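Side-chain contact in putative prephenate dehydratase (PDB 4LUB), which probably catalyses the decarboxylating dehydration of prephenate to 3-phenylpyruvate in the biosynthesis of L-phenylalanine: residues K210-F215 and F239-E244. Sequence-based numbering, arbitrary orientation.
Sequences KALSTF and FIIDFE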
ATOM      1  N   LYS B 210      -6.479  -5.332  16.004  1.00 22.21           N
ATOM      2  CA  LYS B 210      -6.653  -6.659  16.594  1.00 25.28           C
ATOM      3  C   LYS B 210      -5.756  -7.686  15.928  1.00 25.82           C
ATOM      4  O   LYS B 210      -5.159  -8.527  16.594  1.00 27.09           O
ATOM      5  CB  LYS B 210      -8.102  -7.138  16.488  1.00 31.44           C
ATOM      6  CG  LYS B 210      -9.127  -6.280  17.200  1.00 41.01           C
ATOM      7  CD  LYS B 210     -10.429  -7.059  17.352  1.00 45.68           C
ATOM      8  CE  LYS B 210     -11.593  -6.142  17.688  1.00 50.88           C
ATOM      9  NZ  LYS B 210     -11.912  -6.222  19.145  1.00 54.48           N
ATOM     10  N   ALA B 211      -5.687  -7.621  14.604  1.00 20.46           N
ATOM     11  CA  ALA B 211      -4.847  -8.530  13.846  1.00 19.64           C
ATOM     12  C   ALA B 211      -3.370  -8.314  14.149  1.00 21.13           C
ATOM     13  O   ALA B 211      -2.632  -9.267  14.369  1.00 25.46           O
ATOM     14  CB  ALA B 211      -5.120  -8.371  12.347  1.00 18.54           C
ATOM     15  N   LEU B 212      -2.931  -7.061  14.150  1.00 16.49           N
ATOM     16  CA  LEU B 212      -1.544  -6.758  14.495  1.00 20.41           C
ATOM     17  C   LEU B 212      -1.168  -7.040  15.953  1.00 22.78           C
ATOM     18  O   LEU B 212      -0.052  -7.474  16.223  1.00 23.57           O
ATOM     19  CB  LEU B 212      -1.212  -5.304  14.151  1.00 23.15           C
ATOM     20  CG  LEU B 212      -0.800  -5.012  12.694  1.00 29.37           C
ATOM     21  CD1 LEU B 212      -1.503  -5.896  11.678  1.00 28.99           C
ATOM     22  CD2 LEU B 212      -0.964  -3.542  12.359  1.00 27.44           C
ATOM     23  N   SER B 213      -2.075  -6.772  16.889  1.00 22.64           N
ATOM     24  CA  SER B 213      -1.807  -7.051  18.308  1.00 26.16           C
ATOM     25  C   SER B 213      -1.524  -8.525  18.562  1.00 26.06           C
ATOM     26  O   SER B 213      -0.716  -8.878  19.423  1.00 26.67           O
ATOM     27  CB  SER B 213      -2.978  -6.595  19.183  1.00 30.14           C
ATOM     28  OG  SER B 213      -3.130  -5.185  19.121  1.00 33.99           O
ATOM     29  N   THR B 214      -2.202  -9.373  17.800  1.00 28.44           N
ATOM     30  CA  THR B 214      -2.047 -10.819  17.875  1.00 25.46           C
ATOM     31  C   THR B 214      -0.580 -11.235  17.724  1.00 25.62           C
ATOM     32  O   THR B 214      -0.078 -12.089  18.455  1.00 25.93           O
ATOM     33  CB  THR B 214      -2.890 -11.510  16.788  1.00 31.25           C
ATOM     34  OG1 THR B 214      -4.285 -11.274  17.033  1.00 33.58           O
ATOM     35  CG2 THR B 214      -2.632 -12.985  16.787  1.00 30.00           C
ATOM     36  N   PHE B 215       0.093 -10.636  16.751  1.00 22.32           N
ATOM     37  CA  PHE B 215       1.512 -10.872  16.533  1.00 22.09           C
ATOM     38  C   PHE B 215       2.379 -10.047  17.470  1.00 22.17           C
ATOM     39  O   PHE B 215       3.420 -10.512  17.944  1.00 21.68           O
ATOM     40  CB  PHE B 215       1.879 -10.574  15.080  1.00 21.29           C
ATOM     41  CG  PHE B 215       1.312 -11.560  14.100  1.00 22.32           C
ATOM     42  CD1 PHE B 215       0.040 -11.389  13.579  1.00 26.77           C
ATOM     43  CD2 PHE B 215       2.054 -12.661  13.702  1.00 21.51           C
ATOM     44  CE1 PHE B 215      -0.484 -12.303  12.678  1.00 28.17           C
ATOM     45  CE2 PHE B 215       1.535 -13.579  12.800  1.00 25.62           C
ATOM     46  CZ  PHE B 215       0.267 -13.393  12.291  1.00 25.52           C
ATOM     47  N   PHE B 239      -5.191  -6.974   3.154  1.00 19.95           N
ATOM     48  CA  PHE B 239      -3.900  -6.473   3.600  1.00 21.42           C
ATOM     49  C   PHE B 239      -2.780  -7.479   3.418  1.00 23.46           C
ATOM     50  O   PHE B 239      -2.884  -8.620   3.852  1.00 27.96           O
ATOM     51  CB  PHE B 239      -4.003  -6.035   5.068  1.00 20.29           C
ATOM     52  CG  PHE B 239      -5.048  -4.985   5.297  1.00 23.80           C
ATOM     53  CD1 PHE B 239      -4.741  -3.647   5.132  1.00 27.46           C
ATOM     54  CD2 PHE B 239      -6.344  -5.334   5.624  1.00 25.74           C
ATOM     55  CE1 PHE B 239      -5.706  -2.670   5.320  1.00 29.01           C
ATOM     56  CE2 PHE B 239      -7.312  -4.362   5.813  1.00 29.32           C
ATOM     57  CZ  PHE B 239      -6.992  -3.032   5.660  1.00 29.05           C
ATOM     58  N   ILE B 240      -1.705  -7.034   2.775  1.00 24.26           N
ATOM     59  CA  ILE B 240      -0.477  -7.814   2.696  1.00 25.20           C
ATOM     60  C   ILE B 240       0.402  -7.486   3.880  1.00 23.27           C
ATOM     61  O   ILE B 240       0.842  -6.354   4.048  1.00 22.69           O
ATOM     62  CB  ILE B 240       0.315  -7.531   1.418  1.00 28.06           C
ATOM     63  CG1 ILE B 240      -0.601  -7.631   0.208  1.00 29.68           C
ATOM     64  CG2 ILE B 240       1.482  -8.505   1.295  1.00 30.36           C
ATOM     65  CD1 ILE B 240      -1.247  -8.992   0.110  1.00 36.19           C
ATOM     66  N   ILE B 241       0.624  -8.489   4.712  1.00 17.42           N
ATOM     67  CA  ILE B 241       1.493  -8.362   5.866  1.00 22.24           C
ATOM     68  C   ILE B 241       2.645  -9.372   5.879  1.00 19.91           C
ATOM     69  O   ILE B 241       2.443 -10.565   5.652  1.00 22.94           O
ATOM     70  CB  ILE B 241       0.639  -8.456   7.156  1.00 37.32           C
ATOM     71  CG1 ILE B 241      -0.288  -7.255   7.240  1.00 44.93           C
ATOM     72  CG2 ILE B 241       1.515  -8.345   8.384  1.00 38.33           C
ATOM     73  CD1 ILE B 241      -1.341  -7.351   8.294  1.00 48.94           C
ATOM     74  N   ASP B 242       3.855  -8.876   6.131  1.00 16.36           N
ATOM     75  CA  ASP B 242       5.010  -9.742   6.356  1.00 18.61           C
ATOM     76  C   ASP B 242       5.367  -9.743   7.841  1.00 23.14           C
ATOM     77  O   ASP B 242       5.321  -8.702   8.504  1.00 22.55           O
ATOM     78  CB  ASP B 242       6.244  -9.307   5.554  1.00 18.33           C
ATOM     79  CG  ASP B 242       5.999  -9.215   4.050  1.00 19.80           C
ATOM     80  OD1 ASP B 242       4.952  -9.680   3.540  1.00 19.96           O
ATOM     81  OD2 ASP B 242       6.905  -8.699   3.371  1.00 21.29           O
ATOM     82  N   PHE B 243       5.753 -10.911   8.345  1.00 20.54           N
ATOM     83  CA  PHE B 243       6.248 -11.044   9.706  1.00 24.92           C
ATOM     84  C   PHE B 243       7.499 -11.889   9.678  1.00 24.24           C
ATOM     85  O   PHE B 243       7.655 -12.757   8.819  1.00 22.84           O
ATOM     86  CB  PHE B 243       5.221 -11.730  10.616  1.00 21.66           C
ATOM     87  CG  PHE B 243       4.056 -10.867  10.995  1.00 25.74           C
ATOM     88  CD1 PHE B 243       4.205  -9.849  11.916  1.00 25.31           C
ATOM     89  CD2 PHE B 243       2.805 -11.088  10.451  1.00 29.95           C
ATOM     90  CE1 PHE B 243       3.138  -9.054  12.273  1.00 24.36           C
ATOM     91  CE2 PHE B 243       1.738 -10.293  10.815  1.00 30.27           C
ATOM     92  CZ  PHE B 243       1.903  -9.275  11.723  1.00 25.84           C
ATOM     93  N   GLU B 244       8.387 -11.645  10.628  1.00 22.00           N
ATOM     94  CA  GLU B 244       9.524 -12.524  10.813  1.00 25.95           C
ATOM     95  C   GLU B 244       9.012 -13.913  11.162  1.00 26.11           C
ATOM     96  O   GLU B 244       8.051 -14.062  11.923  1.00 26.05           O
ATOM     97  CB  GLU B 244      10.481 -11.976  11.868  1.00 36.39           C
ATOM     98  CG  GLU B 244      11.579 -11.128  11.231  1.00 46.13           C
ATOM     99  CD  GLU B 244      12.406 -10.348  12.221  1.00 52.28           C
ATOM    100  OE1 GLU B 244      12.420 -10.712  13.418  1.00 52.38           O
ATOM    101  OE2 GLU B 244      13.047  -9.363  11.791  1.00 55.98           O
TER
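Helix segment 210-215 packs against strand segment 239-244, on one face of the sheet, with CA of Leu-212 9.3 Å from CA of Ile-241 and CA of Phe-215 8.3 Å from CA of Phe-243; no hydrogen bond joins the two, and side chains alone make the contact. Phe-215 and Phe-243 carry most of it. Their rings form an offset stack, with centroids 3.7 Å apart and planes inclined by 11°; the offset places CE2 of Phe-243 over the centre of the Phe-215 ring and CG of Phe-215 toward the rim of the Phe-243 ring, with Phe-215 CG 3.3 Å from Phe-243 CZ. The overlap runs on past the ring to CB of Phe-215, which is 3.4 Å from Phe-243 CE1. With both CG atoms anti to their own carbonyl carbons (chi1 -69° for Phe-215, -74° for Phe-243), the rings reach across from helix and strand to meet face to face. The helix-on-sheet layer fits the ACT domain, a beta-alpha-beta-beta-alpha-beta fold; here Leu-196 and Ala-254, from strand 189-199 and helix 248-261, also touch Phe-215. Three residues before Phe-215 on the helix and two before Phe-243 on the strand, Leu-212 and Ile-241 meet through their CD1 methyls, 3.7 Å apart. Leu-212 also packs on Leu-212 of the second subunit, placing this end of the contact beside the dimer interface.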